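Local coordinates for (S)-2-haloacid dehalogenase 4A (Burkholderia cepacia, PDB 2NO4), which catalyses the hydrolytic dehalogenation of short-chain (S)-2-haloalkanoic acids to (R)-2-hydroxyalkanoic acids, inverting the configuration at the carbon that carried the halogen, at residues B[12-26]-B[122-135]. Numbering follows the deposited sequence. Where two conformers were deposited one is given.
Sequences DSLRACVFDAYGTLL and YIVAILSNGNDEML. With SO4 (sulfate ion), chain H; SO4 (sulfate ion), chain I.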
# COMPACT_ATOMS: atom_id res chain seq x y z
N ASP B 12 -33.44 -6.86 -0.07
CA ASP B 12 -33.18 -7.38 1.30
C ASP B 12 -33.62 -8.85 1.55
O ASP B 12 -34.73 -9.13 2.06
CB ASP B 12 -33.74 -6.43 2.39
CG ASP B 12 -33.54 -4.93 2.06
OD1 ASP B 12 -32.56 -4.55 1.36
OD2 ASP B 12 -34.38 -4.11 2.51
N SER B 13 -32.74 -9.76 1.11
CA SER B 13 -32.57 -11.12 1.67
C SER B 13 -31.27 -11.07 2.49
O SER B 13 -30.61 -12.10 2.75
CB SER B 13 -32.46 -12.15 0.56
OG SER B 13 -31.65 -11.65 -0.49
N LEU B 14 -30.92 -9.86 2.90
CA LEU B 14 -29.71 -9.61 3.65
C LEU B 14 -29.93 -9.98 5.11
O LEU B 14 -30.98 -9.71 5.68
CB LEU B 14 -29.29 -8.14 3.50
CG LEU B 14 -28.92 -7.68 2.08
CD1 LEU B 14 -28.78 -6.16 2.02
CD2 LEU B 14 -27.66 -8.34 1.61
N ARG B 15 -28.94 -10.62 5.70
CA ARG B 15 -29.04 -10.97 7.11
C ARG B 15 -28.08 -10.13 7.95
O ARG B 15 -28.34 -9.89 9.12
CB ARG B 15 -28.82 -12.47 7.31
CG ARG B 15 -29.79 -13.37 6.52
CD ARG B 15 -30.28 -14.57 7.37
NE ARG B 15 -29.26 -15.60 7.64
CZ ARG B 15 -28.70 -15.88 8.83
NH1 ARG B 15 -29.03 -15.21 9.93
NH2 ARG B 15 -27.80 -16.84 8.92
N ALA B 16 -26.98 -9.65 7.36
CA ALA B 16 -25.96 -8.97 8.15
C ALA B 16 -25.44 -7.72 7.46
O ALA B 16 -25.31 -7.69 6.24
CB ALA B 16 -24.78 -9.93 8.49
N CYS B 17 -25.20 -6.68 8.26
CA CYS B 17 -24.48 -5.47 7.85
C CYS B 17 -23.15 -5.53 8.52
O CYS B 17 -23.07 -5.52 9.74
CB CYS B 17 -25.23 -4.19 8.27
SG CYS B 17 -26.83 -4.03 7.38
N VAL B 18 -22.11 -5.66 7.71
CA VAL B 18 -20.76 -5.80 8.20
C VAL B 18 -19.98 -4.53 7.83
O VAL B 18 -19.95 -4.13 6.64
CB VAL B 18 -20.07 -7.09 7.64
CG1 VAL B 18 -18.66 -7.17 8.18
CG2 VAL B 18 -20.88 -8.35 8.06
N PHE B 19 -19.42 -3.91 8.85
CA PHE B 19 -18.78 -2.62 8.78
C PHE B 19 -17.26 -2.67 8.93
O PHE B 19 -16.74 -3.28 9.85
CB PHE B 19 -19.33 -1.72 9.91
CG PHE B 19 -20.70 -1.20 9.64
CD1 PHE B 19 -21.84 -1.94 10.01
CD2 PHE B 19 -20.87 -0.02 8.94
CE1 PHE B 19 -23.11 -1.47 9.71
CE2 PHE B 19 -22.16 0.47 8.63
CZ PHE B 19 -23.27 -0.27 9.03
N ASP B 20 -16.57 -1.98 8.04
CA ASP B 20 -15.20 -1.52 8.27
C ASP B 20 -15.17 -0.58 9.47
O ASP B 20 -16.17 0.09 9.78
CB ASP B 20 -14.70 -0.84 6.99
CG ASP B 20 -13.34 -0.24 7.14
OD1 ASP B 20 -12.39 -1.03 7.11
OD2 ASP B 20 -13.22 1.01 7.26
N ALA B 21 -14.07 -0.57 10.22
CA ALA B 21 -13.95 0.35 11.36
C ALA B 21 -13.18 1.63 11.02
O ALA B 21 -13.77 2.72 11.00
CB ALA B 21 -13.35 -0.36 12.56
N TYR B 22 -11.88 1.50 10.73
CA TYR B 22 -10.97 2.64 10.63
C TYR B 22 -11.15 3.33 9.28
O TYR B 22 -10.75 2.80 8.23
CB TYR B 22 -9.50 2.18 10.83
CG TYR B 22 -9.29 1.75 12.26
CD1 TYR B 22 -9.17 2.71 13.28
CD2 TYR B 22 -9.28 0.39 12.62
CE1 TYR B 22 -9.00 2.34 14.63
CE2 TYR B 22 -9.13 -0.00 13.95
CZ TYR B 22 -9.00 0.97 14.96
OH TYR B 22 -8.84 0.60 16.29
N GLY B 23 -11.80 4.48 9.31
CA GLY B 23 -12.12 5.23 8.07
C GLY B 23 -13.61 5.28 7.76
O GLY B 23 -14.07 6.16 7.03
N THR B 24 -14.36 4.33 8.33
CA THR B 24 -15.79 4.17 8.05
C THR B 24 -16.63 4.57 9.26
O THR B 24 -17.46 5.48 9.17
CB THR B 24 -16.08 2.74 7.61
OG1 THR B 24 -15.24 2.42 6.50
CG2 THR B 24 -17.58 2.52 7.19
N LEU B 25 -16.43 3.88 10.38
CA LEU B 25 -17.12 4.20 11.63
C LEU B 25 -16.29 5.15 12.48
O LEU B 25 -16.84 5.97 13.18
CB LEU B 25 -17.43 2.94 12.45
CG LEU B 25 -18.39 1.94 11.78
CD1 LEU B 25 -18.59 0.70 12.63
CD2 LEU B 25 -19.74 2.60 11.39
N LEU B 26 -14.96 5.02 12.39
CA LEU B 26 -13.99 5.78 13.18
C LEU B 26 -13.19 6.69 12.25
O LEU B 26 -12.73 6.27 11.19
CB LEU B 26 -13.03 4.84 13.90
CG LEU B 26 -13.69 3.89 14.90
CD1 LEU B 26 -12.67 2.93 15.53
CD2 LEU B 26 -14.40 4.73 15.97
N TYR B 122 -31.17 -6.67 11.64
CA TYR B 122 -29.91 -7.14 11.05
C TYR B 122 -28.92 -7.60 12.09
O TYR B 122 -28.89 -7.09 13.20
CB TYR B 122 -29.21 -6.02 10.27
CG TYR B 122 -29.92 -5.61 9.02
CD1 TYR B 122 -30.70 -4.45 8.97
CD2 TYR B 122 -29.83 -6.40 7.88
CE1 TYR B 122 -31.32 -4.06 7.79
CE2 TYR B 122 -30.47 -6.05 6.70
CZ TYR B 122 -31.21 -4.88 6.66
OH TYR B 122 -31.83 -4.55 5.48
N ILE B 123 -28.07 -8.55 11.73
CA ILE B 123 -26.82 -8.75 12.45
C ILE B 123 -25.96 -7.54 12.07
O ILE B 123 -25.81 -7.23 10.88
CB ILE B 123 -26.13 -10.09 12.09
CG1 ILE B 123 -27.05 -11.30 12.35
CG2 ILE B 123 -24.78 -10.24 12.87
CD1 ILE B 123 -26.72 -12.51 11.45
N VAL B 124 -25.45 -6.85 13.07
CA VAL B 124 -24.60 -5.70 12.88
C VAL B 124 -23.24 -6.06 13.45
O VAL B 124 -23.08 -6.29 14.65
CB VAL B 124 -25.19 -4.42 13.56
CG1 VAL B 124 -24.24 -3.19 13.32
CG2 VAL B 124 -26.63 -4.14 13.07
N ALA B 125 -22.24 -6.14 12.57
CA ALA B 125 -20.90 -6.58 12.99
C ALA B 125 -19.83 -5.64 12.41
O ALA B 125 -20.07 -4.95 11.40
CB ALA B 125 -20.66 -8.06 12.53
N ILE B 126 -18.68 -5.59 13.07
CA ILE B 126 -17.49 -4.96 12.49
C ILE B 126 -16.55 -6.09 11.98
O ILE B 126 -16.45 -7.17 12.60
CB ILE B 126 -16.79 -4.04 13.54
CG1 ILE B 126 -17.59 -2.73 13.70
CG2 ILE B 126 -15.29 -3.74 13.15
CD1 ILE B 126 -17.10 -1.85 14.82
N LEU B 127 -15.91 -5.86 10.82
CA LEU B 127 -14.79 -6.69 10.36
C LEU B 127 -13.61 -5.73 10.08
O LEU B 127 -13.68 -4.85 9.18
CB LEU B 127 -15.19 -7.49 9.10
CG LEU B 127 -14.05 -8.33 8.50
CD1 LEU B 127 -13.69 -9.49 9.49
CD2 LEU B 127 -14.39 -8.83 7.08
N SER B 128 -12.56 -5.86 10.89
CA SER B 128 -11.50 -4.86 10.94
C SER B 128 -10.10 -5.48 10.93
O SER B 128 -9.87 -6.54 11.53
CB SER B 128 -11.65 -4.03 12.24
OG SER B 128 -10.62 -3.03 12.31
N ASN B 129 -9.15 -4.80 10.29
CA ASN B 129 -7.72 -5.10 10.52
C ASN B 129 -7.25 -4.90 11.96
O ASN B 129 -6.24 -5.47 12.35
CB ASN B 129 -6.82 -4.20 9.64
CG ASN B 129 -6.94 -4.52 8.16
OD1 ASN B 129 -7.11 -5.67 7.75
ND2 ASN B 129 -6.81 -3.47 7.33
N GLY B 130 -7.95 -4.05 12.72
CA GLY B 130 -7.51 -3.66 14.05
C GLY B 130 -7.62 -4.89 14.97
O GLY B 130 -8.57 -5.66 14.86
N ASN B 131 -6.62 -5.08 15.81
CA ASN B 131 -6.63 -6.13 16.86
C ASN B 131 -7.60 -5.72 17.98
O ASN B 131 -7.92 -4.51 18.13
CB ASN B 131 -5.21 -6.38 17.39
CG ASN B 131 -4.53 -5.11 17.92
OD1 ASN B 131 -4.10 -4.25 17.13
ND2 ASN B 131 -4.38 -5.00 19.26
N ASP B 132 -8.06 -6.69 18.76
CA ASP B 132 -9.13 -6.41 19.72
C ASP B 132 -8.82 -5.27 20.68
O ASP B 132 -9.64 -4.41 20.93
CB ASP B 132 -9.54 -7.67 20.47
CG ASP B 132 -10.89 -7.52 21.13
OD1 ASP B 132 -10.93 -7.46 22.37
OD2 ASP B 132 -11.91 -7.42 20.41
N GLU B 133 -7.62 -5.27 21.24
CA GLU B 133 -7.30 -4.27 22.24
C GLU B 133 -7.47 -2.81 21.77
O GLU B 133 -8.13 -2.01 22.45
CB GLU B 133 -5.90 -4.44 22.83
CG GLU B 133 -5.73 -3.51 24.03
CD GLU B 133 -4.34 -3.48 24.59
OE1 GLU B 133 -3.96 -2.44 25.19
OE2 GLU B 133 -3.63 -4.52 24.44
N MET B 134 -6.86 -2.45 20.63
CA MET B 134 -7.01 -1.09 20.10
C MET B 134 -8.47 -0.79 19.67
O MET B 134 -8.99 0.29 19.92
CB MET B 134 -6.00 -0.82 18.97
CG MET B 134 -6.31 -1.47 17.63
SD MET B 134 -5.01 -1.17 16.43
CE MET B 134 -5.44 0.54 15.94
N LEU B 135 -9.13 -1.77 19.05
CA LEU B 135 -10.44 -1.55 18.48
C LEU B 135 -11.51 -1.43 19.59
O LEU B 135 -12.38 -0.55 19.53
CB LEU B 135 -10.82 -2.70 17.56
CG LEU B 135 -11.54 -2.39 16.23
CD1 LEU B 135 -12.19 -3.69 15.81
CD2 LEU B 135 -12.56 -1.26 16.26
S SO4 H . -10.08 -1.52 9.18
O1 SO4 H . -11.12 -1.27 10.15
O2 SO4 H . -8.75 -1.33 9.75
O3 SO4 H . -10.21 -2.83 8.57
O4 SO4 H . -10.28 -0.50 8.16
S SO4 I . -5.27 -8.28 21.56
O1 SO4 I . -5.63 -8.07 22.96
O2 SO4 I . -3.83 -8.63 21.51
O3 SO4 I . -6.08 -9.39 21.03
O4 SO4 I . -5.51 -7.02 20.82
O HOH W 1 -8.00 2.29 18.03
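Cys-17 lays its sulfur over one face of the Tyr-122 ring, SG 4.0 Å from the ring centroid, at the end where strands 16-19 and 123-128 begin to pair. The phenol's OH bonds beyond this pair to the Leu-232 carbonyl. Five backbone bonds in parallel register join the strands, from Ile-123 N on Arg-15 O to Leu-127 N on Phe-19 O. Phe-19 and Ile-126 share one sheet face with Cys-17 and Val-124, while Ala-16, Val-18, Ile-123 and Ala-125 fill the other.

Tyr-22 can be followed outward. Its CB lies 3.7 Å from O2 of the chain H sulfate; with CG anti to the carbonyl carbon (chi1 -69°) the ring is directed past the sulfate and Ser-128 toward the helix that starts at Asp-132, and CD2 passes the sulfate and Ser-128 OG at the ring edge. CE2 comes next to Gly-130 CA, CZ meets Met-134 CE at 3.7 Å, and OH, 3.5 Å from Leu-135 CA, donates to a water that in turn donates to Met-134 O.

That sulfate, probably from the crystallisation liquor, bridges the loops that follow the two strands. Its O1 takes bonds from Ala-21 N, Tyr-22 N (2.9 Å) and Ser-128 OG, and its O3 one from Asn-129 N. Ser-128 OG also accepts from Gly-130 N in an ST turn, so the hydroxyl accepts there while donating to sulfate O1. Nucleophile Asp-20 sits beside the sulfate, with OD2 receiving Thr-24 OG1 and OD1 salt-bridged to Lys-161.

Adjacent parallel strands with the nucleophile at the C-terminal end of the first are characteristic of the Rossmann-like HAD fold; Ser-128 and Asn-129 belong to this dehalogenase's substrate site, and the sulfate, held by haloacid-binding residues, probably marks its pocket.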